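PDB 3QEC: putative carbohydrate binding protein from Pseudomonas aeruginosa, which is of uncertain function but probably binds carbohydrates, binds heparin and suramin, and may take part in carbohydrate transport and biofilm formation. Local coordinates for residues 21-33 against 136-150. Residues are numbered along the deposited sequence; the frame is centred on the assembly and turned at random.
Sequences VGEGVINGDLYLT and VTVSGSQPQKVLLTR. With GOL (glycerol), chain D.
Thr-149 sits on the ring of Tyr-31, with its CB 3.9 Å from the ring centroid and only 14° off the normal. A chi1 of 74° holds the tyrosine CG between its own backbone N and carbonyl carbon, which brings the ring over Thr-149. The threonine's OG1 lies over the same face and donates to the backbone O of Tyr-31 at 2.7 Å, from well above the carbonyl plane. Leu-147 comes to the ring from another direction: its CD1 meets CE1 at the edge, in the ring plane.

Asp-29 shares this side of the sheet with Leu-147. It forms a salt bridge with Lys-145 NZ, 3.0 Å from OD2, which is met nearly along its C-O axis. The lysine reaches it by bending at chi3 (81°), after its CG has passed alongside Asn-27 CB; the Asn-27 amide itself turns to Asp-100.

The other side carries the aliphatic contacts. Ile-26 spreads its branches: CG2 meets Val-146 CG2 at 3.9 Å, CD1 reaches Val-138 CG2 and Val-136, and CG1 touches Pro-143 CG, the two side chains crossing at about a right angle. Leu-30 CD1 packs on Leu-148 CD2, and Leu-30 also touches Val-132 of strand 125-138.

Between these layers the backbones alternate bonds, Val-146 N to Asn-27 O, Asp-29 N to Val-146 O and Leu-148 N to Asp-29 O, before a weak one from Tyr-31 N to Leu-148 O. Upstream, around Pro-143, one water bridges Val-25 O and Pro-143 O at 2.8 Å each.

Strand 125-138 belongs to the second, antiparallel sheet, so the chain crosses over at residues 139-145 and its C-terminal strand 146-148 joins strand 24-33 in parallel, giving a mixed sheet whose side chains pack on the other sheet, consistent with a beta-sandwich.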
ATOM      1  N   VAL A  21      16.233  -7.081   9.788  1.00 54.86           N
ATOM      2  CA  VAL A  21      17.467  -6.486   9.236  1.00 54.37           C
ATOM      3  C   VAL A  21      17.700  -7.094   7.837  1.00 56.83           C
ATOM      4  O   VAL A  21      17.282  -8.225   7.592  1.00 56.22           O
ATOM      5  CB  VAL A  21      18.703  -6.606  10.159  1.00 59.10           C
ATOM      6  CG1 VAL A  21      18.491  -5.816  11.448  1.00 58.73           C
ATOM      7  CG2 VAL A  21      19.073  -8.067  10.454  1.00 58.72           C
ATOM      8  N   GLY A  22      18.302  -6.344   6.917  1.00 53.44           N
ATOM      9  CA  GLY A  22      18.489  -6.849   5.556  1.00 52.60           C
ATOM     10  C   GLY A  22      19.223  -5.932   4.603  1.00 57.93           C
ATOM     11  O   GLY A  22      19.630  -4.837   4.994  1.00 58.46           O
ATOM     12  N   GLU A  23      19.382  -6.386   3.335  1.00 55.24           N
ATOM     13  CA  GLU A  23      20.129  -5.728   2.251  1.00 56.59           C
ATOM     14  C   GLU A  23      19.309  -5.549   0.955  1.00 61.37           C
ATOM     15  O   GLU A  23      19.827  -4.997  -0.012  1.00 62.70           O
ATOM     16  CB  GLU A  23      21.398  -6.540   1.909  1.00 58.80           C
ATOM     17  CG  GLU A  23      22.423  -6.654   3.031  1.00 73.52           C
ATOM     18  CD  GLU A  23      23.445  -5.545   3.231  1.00 99.42           C
ATOM     19  OE1 GLU A  23      23.208  -4.395   2.791  1.00110.23           O
ATOM     20  OE2 GLU A  23      24.479  -5.826   3.878  1.00 85.40           O
ATOM     21  N   GLY A  24      18.073  -6.034   0.937  1.00 56.80           N
ATOM     22  CA  GLY A  24      17.205  -5.971  -0.231  1.00 56.56           C
ATOM     23  C   GLY A  24      16.830  -4.578  -0.697  1.00 60.99           C
ATOM     24  O   GLY A  24      16.671  -3.663   0.113  1.00 60.79           O
ATOM     25  N   VAL A  25      16.693  -4.428  -2.020  1.00 57.17           N
ATOM     26  CA  VAL A  25      16.327  -3.195  -2.728  1.00 57.22           C
ATOM     27  C   VAL A  25      14.993  -3.414  -3.457  1.00 58.88           C
ATOM     28  O   VAL A  25      14.866  -4.383  -4.200  1.00 57.64           O
ATOM     29  CB  VAL A  25      17.461  -2.788  -3.728  1.00 62.15           C
ATOM     30  CG1 VAL A  25      16.988  -1.730  -4.719  1.00 62.75           C
ATOM     31  CG2 VAL A  25      18.707  -2.318  -2.992  1.00 62.33           C
ATOM     32  N   ILE A  26      14.011  -2.528  -3.240  1.00 55.96           N
ATOM     33  CA  ILE A  26      12.697  -2.570  -3.912  1.00 55.24           C
ATOM     34  C   ILE A  26      12.533  -1.275  -4.705  1.00 61.26           C
ATOM     35  O   ILE A  26      12.766  -0.191  -4.167  1.00 61.26           O
ATOM     36  CB  ILE A  26      11.488  -2.830  -2.944  1.00 56.68           C
ATOM     37  CG1 ILE A  26      11.590  -4.225  -2.278  1.00 55.68           C
ATOM     38  CG2 ILE A  26      10.138  -2.684  -3.680  1.00 56.90           C
ATOM     39  CD1 ILE A  26      10.419  -4.612  -1.317  1.00 56.50           C
ATOM     40  N   ASN A  27      12.173  -1.403  -5.992  1.00 59.38           N
ATOM     41  CA  ASN A  27      11.889  -0.296  -6.926  1.00 59.23           C
ATOM     42  C   ASN A  27      10.498  -0.458  -7.460  1.00 61.43           C
ATOM     43  O   ASN A  27      10.044  -1.579  -7.677  1.00 60.17           O
ATOM     44  CB  ASN A  27      12.874  -0.255  -8.102  1.00 58.60           C
ATOM     45  CG  ASN A  27      14.312  -0.343  -7.702  1.00 88.72           C
ATOM     46  OD1 ASN A  27      14.939  -1.404  -7.788  1.00 90.14           O
ATOM     47  ND2 ASN A  27      14.865   0.763  -7.251  1.00 81.03           N
ATOM     48  N   GLY A  28       9.838   0.642  -7.734  1.00 58.51           N
ATOM     49  CA  GLY A  28       8.506   0.537  -8.288  1.00 57.64           C
ATOM     50  C   GLY A  28       7.944   1.830  -8.796  1.00 63.25           C
ATOM     51  O   GLY A  28       8.575   2.883  -8.676  1.00 64.05           O
ATOM     52  N   ASP A  29       6.729   1.728  -9.339  1.00 60.22           N
ATOM     53  CA  ASP A  29       5.960   2.815  -9.927  1.00 60.80           C
ATOM     54  C   ASP A  29       4.545   2.763  -9.424  1.00 63.43           C
ATOM     55  O   ASP A  29       3.964   1.676  -9.316  1.00 61.97           O
ATOM     56  CB  ASP A  29       5.991   2.724 -11.460  1.00 63.41           C
ATOM     57  CG  ASP A  29       7.377   2.926 -12.048  1.00 78.50           C
ATOM     58  OD1 ASP A  29       7.867   4.077 -12.038  1.00 81.23           O
ATOM     59  OD2 ASP A  29       7.969   1.935 -12.517  1.00 88.24           O
ATOM     60  N   LEU A  30       4.004   3.940  -9.064  1.00 60.75           N
ATOM     61  CA  LEU A  30       2.640   4.083  -8.567  1.00 60.32           C
ATOM     62  C   LEU A  30       1.794   4.886  -9.546  1.00 66.93           C
ATOM     63  O   LEU A  30       2.190   5.990  -9.960  1.00 67.84           O
ATOM     64  CB  LEU A  30       2.618   4.742  -7.167  1.00 59.81           C
ATOM     65  CG  LEU A  30       1.247   5.209  -6.634  1.00 63.42           C
ATOM     66  CD1 LEU A  30       0.373   4.030  -6.217  1.00 61.86           C
ATOM     67  CD2 LEU A  30       1.414   6.167  -5.483  1.00 64.59           C
ATOM     68  N   TYR A  31       0.619   4.324  -9.911  1.00 63.40           N
ATOM     69  CA  TYR A  31      -0.359   4.996 -10.776  1.00 64.48           C
ATOM     70  C   TYR A  31      -1.703   4.283 -10.737  1.00 66.25           C
ATOM     71  O   TYR A  31      -1.774   3.087 -10.442  1.00 63.79           O
ATOM     72  CB  TYR A  31       0.135   5.153 -12.234  1.00 67.21           C
ATOM     73  CG  TYR A  31       0.144   3.889 -13.064  1.00 70.50           C
ATOM     74  CD1 TYR A  31       1.230   3.017 -13.035  1.00 71.60           C
ATOM     75  CD2 TYR A  31      -0.904   3.599 -13.936  1.00 73.09           C
ATOM     76  CE1 TYR A  31       1.257   1.866 -13.827  1.00 72.80           C
ATOM     77  CE2 TYR A  31      -0.893   2.448 -14.725  1.00 74.27           C
ATOM     78  CZ  TYR A  31       0.193   1.589 -14.674  1.00 84.80           C
ATOM     79  OH  TYR A  31       0.191   0.469 -15.473  1.00 92.88           O
ATOM     80  N   LEU A  32      -2.771   5.035 -11.030  1.00 62.69           N
ATOM     81  CA  LEU A  32      -4.134   4.514 -11.128  1.00 61.04           C
ATOM     82  C   LEU A  32      -4.739   5.072 -12.407  1.00 64.87           C
ATOM     83  O   LEU A  32      -4.124   5.943 -13.012  1.00 66.20           O
ATOM     84  CB  LEU A  32      -4.973   4.839  -9.866  1.00 60.49           C
ATOM     85  CG  LEU A  32      -4.613   4.058  -8.571  1.00 62.26           C
ATOM     86  CD1 LEU A  32      -5.548   4.422  -7.437  1.00 62.50           C
ATOM     87  CD2 LEU A  32      -4.613   2.545  -8.781  1.00 58.48           C
ATOM     88  N   THR A  33      -5.881   4.543 -12.867  1.00 61.33           N
ATOM     89  CA  THR A  33      -6.510   5.010 -14.113  1.00 62.39           C
ATOM     90  C   THR A  33      -7.857   5.662 -13.828  1.00 66.96           C
ATOM     91  O   THR A  33      -8.653   5.114 -13.078  1.00 67.47           O
ATOM     92  CB  THR A  33      -6.684   3.834 -15.111  1.00 65.02           C
ATOM     93  OG1 THR A  33      -5.426   3.214 -15.355  1.00 65.29           O
ATOM     94  CG2 THR A  33      -7.277   4.265 -16.433  1.00 60.33           C
ATOM     95  N   VAL A 136       4.533  -8.550  -2.032  1.00 51.33           N
ATOM     96  CA  VAL A 136       5.903  -8.632  -2.586  1.00 50.25           C
ATOM     97  C   VAL A 136       6.731  -9.595  -1.697  1.00 55.57           C
ATOM     98  O   VAL A 136       6.720  -9.477  -0.473  1.00 57.75           O
ATOM     99  CB  VAL A 136       6.609  -7.255  -2.838  1.00 52.37           C
ATOM    100  CG1 VAL A 136       6.574  -6.348  -1.616  1.00 51.43           C
ATOM    101  CG2 VAL A 136       8.036  -7.428  -3.360  1.00 51.65           C
ATOM    102  N   THR A 137       7.408 -10.561  -2.326  1.00 51.46           N
ATOM    103  CA  THR A 137       8.271 -11.547  -1.673  1.00 51.79           C
ATOM    104  C   THR A 137       9.745 -11.163  -1.879  1.00 55.68           C
ATOM    105  O   THR A 137      10.145 -10.766  -2.978  1.00 55.27           O
ATOM    106  CB  THR A 137       7.976 -12.969  -2.208  1.00 61.31           C
ATOM    107  OG1 THR A 137       6.610 -13.282  -1.959  1.00 62.19           O
ATOM    108  CG2 THR A 137       8.805 -14.013  -1.525  1.00 57.88           C
ATOM    109  N   VAL A 138      10.553 -11.287  -0.815  1.00 51.98           N
ATOM    110  CA  VAL A 138      11.974 -10.949  -0.875  1.00 51.50           C
ATOM    111  C   VAL A 138      12.773 -12.128  -0.334  1.00 55.30           C
ATOM    112  O   VAL A 138      12.563 -12.510   0.813  1.00 55.40           O
ATOM    113  CB  VAL A 138      12.290  -9.615  -0.129  1.00 54.23           C
ATOM    114  CG1 VAL A 138      13.768  -9.229  -0.272  1.00 53.71           C
ATOM    115  CG2 VAL A 138      11.380  -8.480  -0.627  1.00 53.86           C
ATOM    116  N   SER A 139      13.661 -12.712  -1.170  1.00 51.83           N
ATOM    117  CA  SER A 139      14.531 -13.849  -0.826  1.00 52.32           C
ATOM    118  C   SER A 139      15.981 -13.392  -0.803  1.00 57.32           C
ATOM    119  O   SER A 139      16.590 -13.317   0.264  1.00 57.53           O
ATOM    120  CB  SER A 139      14.332 -15.002  -1.802  1.00 57.92           C
ATOM    121  OG  SER A 139      12.969 -15.397  -1.780  1.00 72.18           O
ATOM    122  N   GLY A 140      16.503 -13.056  -1.978  1.00 54.33           N
ATOM    123  CA  GLY A 140      17.822 -12.472  -2.147  1.00 54.56           C
ATOM    124  C   GLY A 140      17.689 -10.960  -2.056  1.00 58.16           C
ATOM    125  O   GLY A 140      16.639 -10.443  -1.648  1.00 57.61           O
ATOM    126  N   SER A 141      18.739 -10.239  -2.442  1.00 54.00           N
ATOM    127  CA  SER A 141      18.797  -8.782  -2.334  1.00 53.72           C
ATOM    128  C   SER A 141      18.161  -8.054  -3.523  1.00 59.50           C
ATOM    129  O   SER A 141      17.932  -6.843  -3.442  1.00 58.75           O
ATOM    130  CB  SER A 141      20.249  -8.336  -2.192  1.00 56.36           C
ATOM    131  OG  SER A 141      21.024  -8.800  -3.289  1.00 67.37           O
ATOM    132  N   GLN A 142      17.877  -8.770  -4.623  1.00 57.61           N
ATOM    133  CA  GLN A 142      17.338  -8.123  -5.818  1.00 57.28           C
ATOM    134  C   GLN A 142      15.955  -8.667  -6.259  1.00 59.63           C
ATOM    135  O   GLN A 142      15.873  -9.256  -7.334  1.00 60.17           O
ATOM    136  CB  GLN A 142      18.340  -8.227  -6.981  1.00 59.53           C
ATOM    137  CG  GLN A 142      19.681  -7.561  -6.728  1.00 74.23           C
ATOM    138  CD  GLN A 142      20.647  -7.881  -7.832  1.00 97.90           C
ATOM    139  OE1 GLN A 142      20.554  -7.347  -8.940  1.00 97.80           O
ATOM    140  NE2 GLN A 142      21.575  -8.790  -7.570  1.00 90.55           N
ATOM    141  N   PRO A 143      14.841  -8.409  -5.527  1.00 54.76           N
ATOM    142  CA  PRO A 143      13.517  -8.823  -6.050  1.00 53.75           C
ATOM    143  C   PRO A 143      13.135  -8.039  -7.306  1.00 58.66           C
ATOM    144  O   PRO A 143      13.752  -7.020  -7.597  1.00 59.62           O
ATOM    145  CB  PRO A 143      12.551  -8.468  -4.904  1.00 54.19           C
ATOM    146  CG  PRO A 143      13.236  -7.382  -4.134  1.00 58.57           C
ATOM    147  CD  PRO A 143      14.710  -7.699  -4.232  1.00 55.39           C
ATOM    148  N   GLN A 144      12.108  -8.492  -8.037  1.00 54.55           N
ATOM    149  CA  GLN A 144      11.598  -7.796  -9.222  1.00 53.75           C
ATOM    150  C   GLN A 144      10.962  -6.444  -8.846  1.00 60.15           C
ATOM    151  O   GLN A 144      10.588  -6.247  -7.686  1.00 60.77           O
ATOM    152  CB  GLN A 144      10.545  -8.667  -9.923  1.00 53.60           C
ATOM    153  CG  GLN A 144      11.108  -9.920 -10.580  1.00 49.37           C
ATOM    154  CD  GLN A 144      10.062 -10.731 -11.286  1.00 63.86           C
ATOM    155  OE1 GLN A 144       9.914 -11.952 -11.076  1.00 62.29           O
ATOM    156  NE2 GLN A 144       9.338 -10.077 -12.160  1.00 47.90           N
ATOM    157  N   LYS A 145      10.817  -5.528  -9.826  1.00 57.33           N
ATOM    158  CA  LYS A 145      10.142  -4.243  -9.631  1.00 56.51           C
ATOM    159  C   LYS A 145       8.677  -4.466  -9.244  1.00 60.94           C
ATOM    160  O   LYS A 145       8.087  -5.495  -9.598  1.00 61.65           O
ATOM    161  CB  LYS A 145      10.210  -3.394 -10.906  1.00 59.61           C
ATOM    162  CG  LYS A 145      11.414  -2.460 -10.976  1.00 84.48           C
ATOM    163  CD  LYS A 145      11.403  -1.564 -12.226  1.00 98.66           C
ATOM    164  CE  LYS A 145      10.513  -0.337 -12.129  1.00112.18           C
ATOM    165  NZ  LYS A 145      10.385   0.370 -13.437  1.00121.96           N
ATOM    166  N   VAL A 146       8.092  -3.514  -8.522  1.00 56.41           N
ATOM    167  CA  VAL A 146       6.680  -3.578  -8.164  1.00 54.87           C
ATOM    168  C   VAL A 146       5.916  -2.532  -8.990  1.00 60.61           C
ATOM    169  O   VAL A 146       6.220  -1.342  -8.935  1.00 61.13           O
ATOM    170  CB  VAL A 146       6.421  -3.395  -6.642  1.00 56.87           C
ATOM    171  CG1 VAL A 146       4.934  -3.566  -6.312  1.00 55.47           C
ATOM    172  CG2 VAL A 146       7.274  -4.352  -5.819  1.00 55.86           C
ATOM    173  N   LEU A 147       4.933  -2.975  -9.751  1.00 57.99           N
ATOM    174  CA  LEU A 147       4.065  -2.055 -10.474  1.00 58.80           C
ATOM    175  C   LEU A 147       2.807  -1.904  -9.582  1.00 61.16           C
ATOM    176  O   LEU A 147       1.927  -2.782  -9.557  1.00 58.20           O
ATOM    177  CB  LEU A 147       3.781  -2.568 -11.901  1.00 59.82           C
ATOM    178  CG  LEU A 147       3.144  -1.577 -12.862  1.00 67.96           C
ATOM    179  CD1 LEU A 147       4.158  -0.528 -13.345  1.00 69.81           C
ATOM    180  CD2 LEU A 147       2.538  -2.295 -14.058  1.00 72.28           C
ATOM    181  N   LEU A 148       2.808  -0.849  -8.746  1.00 57.93           N
ATOM    182  CA  LEU A 148       1.735  -0.613  -7.782  1.00 57.13           C
ATOM    183  C   LEU A 148       0.557   0.065  -8.480  1.00 62.64           C
ATOM    184  O   LEU A 148       0.422   1.291  -8.449  1.00 63.31           O
ATOM    185  CB  LEU A 148       2.261   0.207  -6.579  1.00 56.94           C
ATOM    186  CG  LEU A 148       1.422   0.180  -5.283  1.00 59.71           C
ATOM    187  CD1 LEU A 148       1.087  -1.248  -4.842  1.00 57.73           C
ATOM    188  CD2 LEU A 148       2.107   0.961  -4.176  1.00 58.94           C
ATOM    189  N   THR A 149      -0.282  -0.757  -9.144  1.00 59.19           N
ATOM    190  CA  THR A 149      -1.454  -0.320  -9.901  1.00 59.35           C
ATOM    191  C   THR A 149      -2.578  -1.383  -9.880  1.00 63.87           C
ATOM    192  O   THR A 149      -2.337  -2.539  -9.516  1.00 62.92           O
ATOM    193  CB  THR A 149      -1.030   0.009 -11.351  1.00 63.29           C
ATOM    194  OG1 THR A 149      -2.007   0.860 -11.937  1.00 64.63           O
ATOM    195  CG2 THR A 149      -0.803  -1.236 -12.228  1.00 57.14           C
ATOM    196  N   ARG A 150      -3.798  -0.983 -10.304  1.00 60.71           N
ATOM    197  CA  ARG A 150      -4.980  -1.862 -10.466  1.00 58.68           C
ATOM    198  C   ARG A 150      -6.020  -1.189 -11.419  1.00 65.06           C
ATOM    199  O   ARG A 150      -5.838   0.009 -11.767  1.00 65.45           O
ATOM    200  CB  ARG A 150      -5.624  -2.268  -9.113  1.00 54.29           C
ATOM    201  CG  ARG A 150      -6.140  -1.109  -8.282  1.00 59.01           C
ATOM    202  CD  ARG A 150      -7.046  -1.558  -7.162  1.00 57.19           C
ATOM    203  NE  ARG A 150      -7.488  -0.419  -6.348  1.00 59.22           N
ATOM    204  CZ  ARG A 150      -8.559   0.319  -6.608  1.00 70.86           C
ATOM    205  NH1 ARG A 150      -9.315   0.056  -7.667  1.00 59.63           N
ATOM    206  NH2 ARG A 150      -8.886   1.324  -5.810  1.00 59.17           N
ATOM    207  OXT ARG A 150      -7.010  -1.861 -11.797  1.00 83.67           O
TER
HETATM  208  C1  GOL D 202      -9.821   5.132 -10.496  0.80 74.91           C
HETATM  209  O1  GOL D 202     -11.243   5.500 -10.653  0.80 74.39           O
HETATM  210  C2  GOL D 202      -9.410   3.607 -10.360  0.80 74.49           C
HETATM  211  O2  GOL D 202      -9.462   3.371  -8.960  0.80 75.39           O
HETATM  212  C3  GOL D 202      -7.899   3.307 -10.619  0.80 74.23           C
HETATM  213  O3  GOL D 202      -7.459   2.293 -11.567  0.80 72.74           O
HETATM  214  O   HOH W   1      15.578  -5.021  -6.804  1.00 56.60           O